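PDB 4RLC: outer membrane porin F from Pseudomonas aeruginosa, which probably lets small molecules across the outer membrane, its N-terminal domain forming an eight-stranded beta-barrel in the bilayer. Local coordinates for residues Lys135-Phe138 with Phe142-Lys145. Residues are numbered along the deposited sequence; the frame is centred on the assembly and turned at random.
Sequences KYYF and FFAK. With C8E ((hydroxyethyloxy)tri(ethyloxy)octane), chain F.
Y136 and A144 face each other as an antiparallel hydrogen-bonded pair: Y136 N reaches A144 O at 2.8 Å in a nearly straight bond, A144 N returns to Y136 O at 3.1 Å, and a weak bond from F138 N to F142 O follows toward the turn. K135, Y137, F143 and K145 share the inner face. F143 meets two side chains of the opposing strand. Its ring takes K135 CE over one face, 4.0 Å from the ring centroid, with K135 NZ placed for a cation-pi contact, while F143 CB lies over one face of the Y137 ring. The Y137 and F143 side chains lie side by side and point the same way, but their rings meet obliquely, with planes at 52°. A bend in the K135 chain at chi3 (71°) carries CE over the F143 ring; the K145 chain stays extended, its CG 3.9 Å from K135 CG. One water accepts from both K135 NZ and K145 NZ, which stand 5.5 Å apart; salt bridges from K135 to E22 and E57, and from K145 to E24, probably offset their like charges. Y137 OH is also hydrogen-bonded to E22. On the other face, a detergent molecule runs past Y136 and A144, its C20 3.9 Å from A144 CB. Near the turn, F138 CZ packs on F142 CB at 3.6 Å. Apolar and detergent-contacting outside, charged network inside: this is the end of a tight beta-hairpin in an eight-stranded outer-membrane barrel.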
loop_
_atom_site.group_PDB
_atom_site.type_symbol
_atom_site.label_atom_id
_atom_site.label_comp_id
_atom_site.label_asym_id
_atom_site.label_seq_id
_atom_site.Cartn_x
_atom_site.Cartn_y
_atom_site.Cartn_z
ATOM N N LYS A 135 -6.847 -7.502 7.180
ATOM C CA LYS A 135 -5.554 -8.022 7.676
ATOM C C LYS A 135 -5.890 -9.087 8.679
ATOM O O LYS A 135 -6.631 -8.827 9.647
ATOM C CB LYS A 135 -4.680 -6.926 8.323
ATOM C CG LYS A 135 -4.132 -5.931 7.344
ATOM C CD LYS A 135 -3.544 -4.710 8.071
ATOM C CE LYS A 135 -2.270 -5.026 8.797
ATOM N NZ LYS A 135 -1.595 -3.691 9.124
ATOM N N TYR A 136 -5.395 -10.310 8.485
ATOM C CA TYR A 136 -5.668 -11.373 9.391
ATOM C C TYR A 136 -4.347 -11.755 10.051
ATOM O O TYR A 136 -3.491 -12.312 9.431
ATOM C CB TYR A 136 -6.305 -12.581 8.725
ATOM C CG TYR A 136 -6.995 -13.479 9.706
ATOM C CD1 TYR A 136 -6.301 -14.208 10.617
ATOM C CD2 TYR A 136 -8.380 -13.573 9.775
ATOM C CE1 TYR A 136 -6.901 -15.020 11.568
ATOM C CE2 TYR A 136 -8.971 -14.363 10.723
ATOM C CZ TYR A 136 -8.230 -15.132 11.588
ATOM O OH TYR A 136 -8.867 -15.910 12.536
ATOM N N TYR A 137 -4.291 -11.438 11.350
ATOM C CA TYR A 137 -3.172 -11.856 12.211
ATOM C C TYR A 137 -3.474 -13.292 12.631
ATOM O O TYR A 137 -4.240 -13.567 13.540
ATOM C CB TYR A 137 -3.038 -10.930 13.426
ATOM C CG TYR A 137 -2.667 -9.524 13.065
ATOM C CD1 TYR A 137 -3.639 -8.595 12.710
ATOM C CD2 TYR A 137 -1.325 -9.060 13.107
ATOM C CE1 TYR A 137 -3.304 -7.292 12.379
ATOM C CE2 TYR A 137 -0.992 -7.744 12.790
ATOM C CZ TYR A 137 -1.967 -6.821 12.471
ATOM O OH TYR A 137 -1.658 -5.495 12.106
ATOM N N PHE A 138 -2.760 -14.227 12.000
ATOM C CA PHE A 138 -2.864 -15.643 12.319
ATOM C C PHE A 138 -1.917 -16.166 13.351
ATOM O O PHE A 138 -2.109 -17.290 13.812
ATOM C CB PHE A 138 -2.844 -16.450 11.005
ATOM C CG PHE A 138 -1.584 -16.276 10.209
ATOM C CD1 PHE A 138 -0.467 -17.015 10.540
ATOM C CD2 PHE A 138 -1.502 -15.390 9.180
ATOM C CE1 PHE A 138 0.709 -16.880 9.809
ATOM C CE2 PHE A 138 -0.296 -15.174 8.493
ATOM C CZ PHE A 138 0.786 -15.988 8.796
ATOM N N PHE A 142 2.429 -12.493 12.822
ATOM C CA PHE A 142 2.384 -12.569 11.392
ATOM C C PHE A 142 0.936 -12.354 10.867
ATOM O O PHE A 142 0.043 -12.821 11.490
ATOM C CB PHE A 142 2.863 -13.912 10.879
ATOM C CG PHE A 142 4.365 -14.111 11.022
ATOM C CD1 PHE A 142 5.191 -13.692 10.002
ATOM C CD2 PHE A 142 4.854 -14.738 12.086
ATOM C CE1 PHE A 142 6.565 -13.879 10.118
ATOM C CE2 PHE A 142 6.272 -14.910 12.255
ATOM C CZ PHE A 142 7.068 -14.493 11.227
ATOM N N PHE A 143 0.839 -11.630 9.773
ATOM C CA PHE A 143 -0.470 -11.391 9.092
ATOM C C PHE A 143 -0.367 -11.619 7.613
ATOM O O PHE A 143 0.646 -11.489 6.992
ATOM C CB PHE A 143 -1.044 -10.008 9.450
ATOM C CG PHE A 143 -0.286 -8.849 8.882
ATOM C CD1 PHE A 143 -0.511 -8.351 7.592
ATOM C CD2 PHE A 143 0.793 -8.323 9.634
ATOM C CE1 PHE A 143 0.249 -7.264 7.125
ATOM C CE2 PHE A 143 1.515 -7.233 9.151
ATOM C CZ PHE A 143 1.297 -6.756 7.911
ATOM N N ALA A 144 -1.539 -11.924 7.001
ATOM C CA ALA A 144 -1.727 -11.866 5.589
ATOM C C ALA A 144 -2.823 -10.771 5.353
ATOM O O ALA A 144 -3.677 -10.551 6.232
ATOM C CB ALA A 144 -2.189 -13.213 5.080
ATOM N N LYS A 145 -2.745 -10.130 4.229
ATOM C CA LYS A 145 -3.648 -8.977 3.911
ATOM C C LYS A 145 -4.205 -9.104 2.506
ATOM O O LYS A 145 -3.517 -9.548 1.588
ATOM C CB LYS A 145 -2.769 -7.705 4.013
ATOM C CG LYS A 145 -3.296 -6.380 3.522
ATOM C CD LYS A 145 -2.267 -5.311 3.881
ATOM C CE LYS A 145 -2.226 -4.077 2.998
ATOM N NZ LYS A 145 -1.286 -3.086 3.641
HETATM C C6 C8E F . -17.700 -11.986 12.542
HETATM C C7 C8E F . -17.431 -13.131 11.552
HETATM C C8 C8E F . -15.972 -13.602 11.521
HETATM O O9 C8E F . -15.592 -13.969 10.186
HETATM C C10 C8E F . -14.183 -13.901 9.900
HETATM C C11 C8E F . -13.765 -15.245 9.314
HETATM O O12 C8E F . -12.436 -15.234 8.795
HETATM C C13 C8E F . -12.245 -14.377 7.667
HETATM C C14 C8E F . -11.213 -15.022 6.757
HETATM O O15 C8E F . -10.861 -14.097 5.723
HETATM C C16 C8E F . -9.752 -13.239 6.023
HETATM C C17 C8E F . -8.877 -13.058 4.788
HETATM O O18 C8E F . -7.807 -12.157 5.092
HETATM C C19 C8E F . -6.956 -11.878 4.004
HETATM C C20 C8E F . -5.896 -12.926 3.988
HETATM O O21 C8E F . -5.714 -13.436 2.681
HETATM O O HOH W 1 -0.763 -2.702 6.431
#